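Local structure of glutathione S-transferase (Vibrio parahaemolyticus, 7MIQ) at residues A[16-21]-A[68-73]; A[106-111]-A[135-140]. The protein probably catalyses the conjugation of glutathione to electrophilic substrates, as a glutathione S-transferase of the Gtt2 class that assembles as a dimer. All blocks are in the same frame, centred on the assembly; numbering follows the deposited sequence.

Contact 1: A[16-21]-A[68-73]; sequences SIFLKE and AICRYL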
loop_
_atom_site.group_PDB
_atom_site.type_symbol
_atom_site.label_atom_id
_atom_site.label_comp_id
_atom_site.label_asym_id
_atom_site.label_seq_id
_atom_site.Cartn_x
_atom_site.Cartn_y
_atom_site.Cartn_z
ATOM N N SER A 16 4.893 -16.843 -2.994
ATOM C CA SER A 16 5.098 -18.281 -2.822
ATOM C C SER A 16 4.516 -18.776 -1.503
ATOM O O SER A 16 3.876 -19.833 -1.459
ATOM C CB SER A 16 6.590 -18.620 -2.894
ATOM O OG SER A 16 7.099 -18.453 -4.203
ATOM N N ILE A 17 4.741 -18.035 -0.417
ATOM C CA ILE A 17 4.207 -18.438 0.882
ATOM C C ILE A 17 2.683 -18.395 0.868
ATOM O O ILE A 17 2.014 -19.304 1.376
ATOM C CB ILE A 17 4.790 -17.543 1.989
ATOM C CG1 ILE A 17 6.304 -17.743 2.096
ATOM C CG2 ILE A 17 4.111 -17.820 3.326
ATOM C CD1 ILE A 17 6.986 -16.682 2.954
ATOM N N PHE A 18 2.113 -17.336 0.285
ATOM C CA PHE A 18 0.661 -17.215 0.188
ATOM C C PHE A 18 0.064 -18.382 -0.589
ATOM O O PHE A 18 -0.941 -18.972 -0.175
ATOM C CB PHE A 18 0.311 -15.884 -0.478
ATOM C CG PHE A 18 -1.142 -15.508 -0.385
ATOM C CD1 PHE A 18 -2.072 -16.043 -1.261
ATOM C CD2 PHE A 18 -1.568 -14.591 0.560
ATOM C CE1 PHE A 18 -3.409 -15.683 -1.182
ATOM C CE2 PHE A 18 -2.903 -14.224 0.646
ATOM C CZ PHE A 18 -3.824 -14.773 -0.224
ATOM N N LEU A 19 0.679 -18.733 -1.718
ATOM C CA LEU A 19 0.176 -19.839 -2.524
ATOM C C LEU A 19 0.219 -21.149 -1.745
ATOM O O LEU A 19 -0.718 -21.953 -1.817
ATOM C CB LEU A 19 0.988 -19.941 -3.814
ATOM C CG LEU A 19 0.365 -20.675 -4.997
ATOM C CD1 LEU A 19 -1.020 -20.127 -5.298
ATOM C CD2 LEU A 19 1.269 -20.540 -6.207
ATOM N N LYS A 20 1.289 -21.374 -0.977
ATOM C CA LYS A 20 1.357 -22.579 -0.157
ATOM C C LYS A 20 0.286 -22.581 0.927
ATOM O O LYS A 20 -0.315 -23.626 1.205
ATOM C CB LYS A 20 2.746 -22.723 0.467
ATOM C CG LYS A 20 3.784 -23.354 -0.441
ATOM C CD LYS A 20 5.131 -23.458 0.263
ATOM C CE LYS A 20 6.173 -24.118 -0.625
ATOM N NZ LYS A 20 7.525 -24.106 0.002
ATOM N N GLU A 21 0.035 -21.426 1.555
ATOM C CA GLU A 21 -0.973 -21.358 2.611
ATOM C C GLU A 21 -2.343 -21.782 2.092
ATOM O O GLU A 21 -3.051 -22.560 2.740
ATOM C CB GLU A 21 -1.040 -19.945 3.200
ATOM C CG GLU A 21 0.075 -19.596 4.186
ATOM C CD GLU A 21 -0.056 -20.326 5.521
ATOM O OE1 GLU A 21 -1.146 -20.869 5.814
ATOM O OE2 GLU A 21 0.932 -20.352 6.278
ATOM N N ALA A 68 -1.359 -7.720 -5.069
ATOM C CA ALA A 68 -2.403 -7.856 -6.083
ATOM C C ALA A 68 -2.445 -9.271 -6.647
ATOM O O ALA A 68 -3.527 -9.806 -6.928
ATOM C CB ALA A 68 -2.182 -6.834 -7.199
ATOM N N ILE A 69 -1.275 -9.887 -6.829
ATOM C CA ILE A 69 -1.222 -11.285 -7.253
ATOM C C ILE A 69 -1.872 -12.180 -6.205
ATOM O O ILE A 69 -2.658 -13.077 -6.536
ATOM C CB ILE A 69 0.235 -11.700 -7.534
ATOM C CG1 ILE A 69 0.779 -10.942 -8.751
ATOM C CG2 ILE A 69 0.339 -13.208 -7.738
ATOM C CD1 ILE A 69 2.287 -11.089 -8.947
ATOM N N CYS A 70 -1.570 -11.939 -4.926
ATOM C CA CYS A 70 -2.170 -12.739 -3.860
ATOM C C CYS A 70 -3.683 -12.568 -3.816
ATOM O O CYS A 70 -4.415 -13.534 -3.564
ATOM C CB CYS A 70 -1.558 -12.368 -2.509
ATOM S SG CYS A 70 0.182 -12.838 -2.313
ATOM N N ARG A 71 -4.176 -11.346 -4.043
ATOM C CA ARG A 71 -5.620 -11.135 -4.023
ATOM C C ARG A 71 -6.308 -11.941 -5.120
ATOM O O ARG A 71 -7.366 -12.539 -4.891
ATOM C CB ARG A 71 -5.950 -9.647 -4.157
ATOM C CG ARG A 71 -7.447 -9.355 -4.025
ATOM C CD ARG A 71 -7.783 -7.864 -4.033
ATOM N NE ARG A 71 -7.128 -7.132 -2.955
ATOM C CZ ARG A 71 -7.499 -7.170 -1.681
ATOM N NH1 ARG A 71 -8.509 -7.924 -1.277
ATOM N NH2 ARG A 71 -6.837 -6.437 -0.791
ATOM N N TYR A 72 -5.717 -11.982 -6.317
ATOM C CA TYR A 72 -6.294 -12.791 -7.388
ATOM C C TYR A 72 -6.236 -14.275 -7.044
ATOM O O TYR A 72 -7.223 -15.003 -7.210
ATOM C CB TYR A 72 -5.576 -12.522 -8.713
ATOM C CG TYR A 72 -6.255 -13.194 -9.889
ATOM C CD1 TYR A 72 -5.962 -14.514 -10.231
ATOM C CD2 TYR A 72 -7.206 -12.518 -10.641
ATOM C CE1 TYR A 72 -6.595 -15.137 -11.298
ATOM C CE2 TYR A 72 -7.838 -13.130 -11.711
ATOM C CZ TYR A 72 -7.531 -14.438 -12.032
ATOM O OH TYR A 72 -8.166 -15.047 -13.089
ATOM N N LEU A 73 -5.078 -14.743 -6.566
ATOM C CA LEU A 73 -4.922 -16.157 -6.238
ATOM C C LEU A 73 -5.852 -16.583 -5.113
ATOM O O LEU A 73 -6.290 -17.739 -5.080
ATOM C CB LEU A 73 -3.474 -16.451 -5.851
ATOM C CG LEU A 73 -2.422 -16.267 -6.945
ATOM C CD1 LEU A 73 -1.016 -16.369 -6.350
ATOM C CD2 LEU A 73 -2.622 -17.281 -8.057
#
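Phe18 lies flat against Cys70 where helix 10-22 passes helix 66-76, and the pair forms the main part of a small contact made mainly by apolar side chains. The first torsion of Phe18 puts CG opposite the backbone N (chi1 -168°), which sends the ring across to the other helix. There Cys70 CB stands over one ring face, 3.7 Å from the centroid of Phe18 and only 6° off its normal, a CH-pi contact of nearly face-on geometry. The thiol sits over the inner end of the same ring: Cys70 SG is 3.5 Å from Phe18 CG and also touches Phe18 CB. Seen from the centroid the sulfur-aromatic contact is oblique, 32° off the normal; the sulfur lies off the ring axis, near which Cys70 CB sits. At the outer end of the ring, Phe18 CE1 comes to 3.4 Å from Cys70 O, bringing the aromatic group against the backbone of helix 66-76 as well. One residue on, Leu19 reaches across with a single branch. Its CD1 meets Leu73 CD1 at 3.9 Å, and the two leucine side chains cross at about a right angle, closest at these methyls. In the thioredoxin-like domain, both helices lie on the side of the sheet that faces the helical domain. Ile69 and Leu73 also pack on Val15 of helix 10-22, while Ile69 reaches Ile63 of strand 62-64. Val162 and Ile165 of helix 162-177 press on Phe18, joining this helix pair to the all-helical domain.

Contact 2: A[106-111]-A[135-140]; sequences LYAAFQ and KSRVLE
The all-helical C-terminal domain of the glutathione S-transferase fold brings helices 88-114 and 127-151 together at Ala108 and Val138. They run roughly antiparallel, with 146° between the N-to-C directions of the two segments. The axes approach to 8.2 Å, a spacing consistent with the small alanine side chains on one side of the interface. Ala108 and Val138 lie at the closest backbone pairing, with their CA atoms 6.1 Å apart. Ala108 CB points across the gap and is met by Arg137 and Val138. Arg137 is bent at the third torsion (chi3 48°), and its guanidinium lies over the methyl. Ala108 CB therefore lies over one face of that flat group, 3.5 Å from Arg137 NH1, with CZ and NH2 also within contact distance. This is van der Waals packing of a methyl against a charged plane; Arg137 NH2 also gives a weak hydrogen bond to Phe103 O, in helix 88-114. Around the pair, Phe170 of helix 162-177 and the loop residue Ile180 pack on Val138, and Phe173 of that helix packs on Ala109. Val138 supplies one methyl to the crossing. Val138 CG2, opposite the carbonyl carbon, fits against the backbone between Ala108 and Ala109 and lies 3.8 Å from Ala108 CB. It also touches Ala109 CB, but its closest approach is to the backbone, with Val138 CG2 3.6 Å from Ala109 N.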
loop_
_atom_site.group_PDB
_atom_site.type_symbol
_atom_site.label_atom_id
_atom_site.label_comp_id
_atom_site.label_asym_id
_atom_site.label_seq_id
_atom_site.Cartn_x
_atom_site.Cartn_y
_atom_site.Cartn_z
ATOM N N LEU A 106 8.307 -2.620 6.179
ATOM C CA LEU A 106 8.925 -3.310 5.049
ATOM C C LEU A 106 9.616 -2.333 4.106
ATOM O O LEU A 106 10.784 -2.521 3.751
ATOM C CB LEU A 106 7.873 -4.123 4.293
ATOM C CG LEU A 106 8.414 -4.961 3.134
ATOM C CD1 LEU A 106 9.477 -5.938 3.626
ATOM C CD2 LEU A 106 7.283 -5.703 2.440
ATOM N N TYR A 107 8.900 -1.292 3.675
ATOM C CA TYR A 107 9.475 -0.339 2.730
ATOM C C TYR A 107 10.724 0.321 3.301
ATOM O O TYR A 107 11.728 0.486 2.596
ATOM C CB TYR A 107 8.436 0.720 2.356
ATOM C CG TYR A 107 7.248 0.229 1.554
ATOM C CD1 TYR A 107 7.280 -0.987 0.879
ATOM C CD2 TYR A 107 6.091 0.997 1.464
ATOM C CE1 TYR A 107 6.187 -1.425 0.142
ATOM C CE2 TYR A 107 4.997 0.570 0.733
ATOM C CZ TYR A 107 5.050 -0.641 0.073
ATOM O OH TYR A 107 3.958 -1.062 -0.654
ATOM N N ALA A 108 10.684 0.707 4.579
ATOM C CA ALA A 108 11.860 1.292 5.212
ATOM C C ALA A 108 13.005 0.291 5.305
ATOM O O ALA A 108 14.175 0.678 5.193
ATOM C CB ALA A 108 11.501 1.824 6.599
ATOM N N ALA A 109 12.694 -0.993 5.506
ATOM C CA ALA A 109 13.744 -2.005 5.562
ATOM C C ALA A 109 14.383 -2.213 4.197
ATOM O O ALA A 109 15.606 -2.366 4.095
ATOM C CB ALA A 109 13.180 -3.321 6.098
ATOM N N PHE A 110 13.567 -2.234 3.138
ATOM C CA PHE A 110 14.093 -2.285 1.777
ATOM C C PHE A 110 15.072 -1.144 1.528
ATOM O O PHE A 110 16.193 -1.362 1.053
ATOM C CB PHE A 110 12.944 -2.217 0.766
ATOM C CG PHE A 110 12.456 -3.557 0.286
ATOM C CD1 PHE A 110 13.198 -4.298 -0.618
ATOM C CD2 PHE A 110 11.235 -4.059 0.710
ATOM C CE1 PHE A 110 12.743 -5.521 -1.080
ATOM C CE2 PHE A 110 10.776 -5.285 0.257
ATOM C CZ PHE A 110 11.532 -6.017 -0.639
ATOM N N GLN A 111 14.659 0.086 1.844
ATOM C CA GLN A 111 15.486 1.252 1.553
ATOM C C GLN A 111 16.793 1.222 2.336
ATOM O O GLN A 111 17.850 1.577 1.803
ATOM C CB GLN A 111 14.710 2.534 1.858
ATOM C CG GLN A 111 13.554 2.797 0.908
ATOM C CD GLN A 111 14.013 2.980 -0.526
ATOM O OE1 GLN A 111 15.088 3.524 -0.782
ATOM N NE2 GLN A 111 13.200 2.519 -1.470
ATOM N N LYS A 135 16.909 3.031 8.233
ATOM C CA LYS A 135 17.108 2.054 9.301
ATOM C C LYS A 135 16.548 2.562 10.623
ATOM O O LYS A 135 15.950 1.795 11.385
ATOM C CB LYS A 135 18.591 1.712 9.439
ATOM C CG LYS A 135 18.877 0.673 10.516
ATOM C CD LYS A 135 20.303 0.158 10.439
ATOM C CE LYS A 135 20.543 -0.942 11.459
ATOM N NZ LYS A 135 21.889 -1.560 11.299
ATOM N N SER A 136 16.722 3.858 10.907
ATOM C CA SER A 136 16.163 4.429 12.127
ATOM C C SER A 136 14.644 4.334 12.145
ATOM O O SER A 136 14.044 4.178 13.214
ATOM C CB SER A 136 16.603 5.888 12.275
ATOM O OG SER A 136 18.017 5.990 12.281
ATOM N N ARG A 137 14.004 4.418 10.978
ATOM C CA ARG A 137 12.555 4.266 10.929
ATOM C C ARG A 137 12.142 2.833 11.245
ATOM O O ARG A 137 11.119 2.609 11.904
ATOM C CB ARG A 137 12.027 4.708 9.564
ATOM C CG ARG A 137 12.100 6.221 9.359
ATOM C CD ARG A 137 11.492 6.665 8.035
ATOM N NE ARG A 137 10.181 6.069 7.801
ATOM C CZ ARG A 137 9.873 5.333 6.741
ATOM N NH1 ARG A 137 10.747 5.118 5.770
ATOM N NH2 ARG A 137 8.654 4.806 6.649
ATOM N N VAL A 138 12.928 1.852 10.795
ATOM C CA VAL A 138 12.676 0.462 11.173
ATOM C C VAL A 138 12.743 0.308 12.688
ATOM O O VAL A 138 11.858 -0.290 13.311
ATOM C CB VAL A 138 13.671 -0.479 10.471
ATOM C CG1 VAL A 138 13.526 -1.898 11.009
ATOM C CG2 VAL A 138 13.462 -0.455 8.967
ATOM N N LEU A 139 13.792 0.860 13.304
ATOM C CA LEU A 139 13.957 0.733 14.748
ATOM C C LEU A 139 12.829 1.415 15.510
ATOM O O LEU A 139 12.433 0.942 16.582
ATOM C CB LEU A 139 15.310 1.309 15.175
ATOM C CG LEU A 139 16.558 0.616 14.619
ATOM C CD1 LEU A 139 17.810 1.426 14.929
ATOM C CD2 LEU A 139 16.682 -0.786 15.186
ATOM N N GLU A 140 12.298 2.519 14.981
ATOM C CA GLU A 140 11.216 3.215 15.669
ATOM C C GLU A 140 9.890 2.473 15.545
ATOM O O GLU A 140 9.028 2.599 16.422
ATOM C CB GLU A 140 11.080 4.638 15.128
ATOM C CG GLU A 140 12.244 5.546 15.496
ATOM C CD GLU A 140 12.189 6.883 14.785
ATOM O OE1 GLU A 140 11.312 7.058 13.912
ATOM O OE2 GLU A 140 13.023 7.759 15.096
#

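The two contacts hold different helix pairs in different domains, about 24 Å apart between centres and on opposite sides of the chain's centre. Contact 1 is entirely buried and built from larger groups, an aromatic ring with a thiol and two leucines. Contact 2 is likewise largely buried, but works with alanine and valine methyls, and its partly exposed arginine lays a charged guanidinium on an alanine methyl. Helix 162-177 borders both, through Phe18 in the first and Ala109 and Val138 in the second. Helices 66-76 and 88-114 follow each other in the chain, and both reach the second subunit, through Arg71 and Tyr107 respectively.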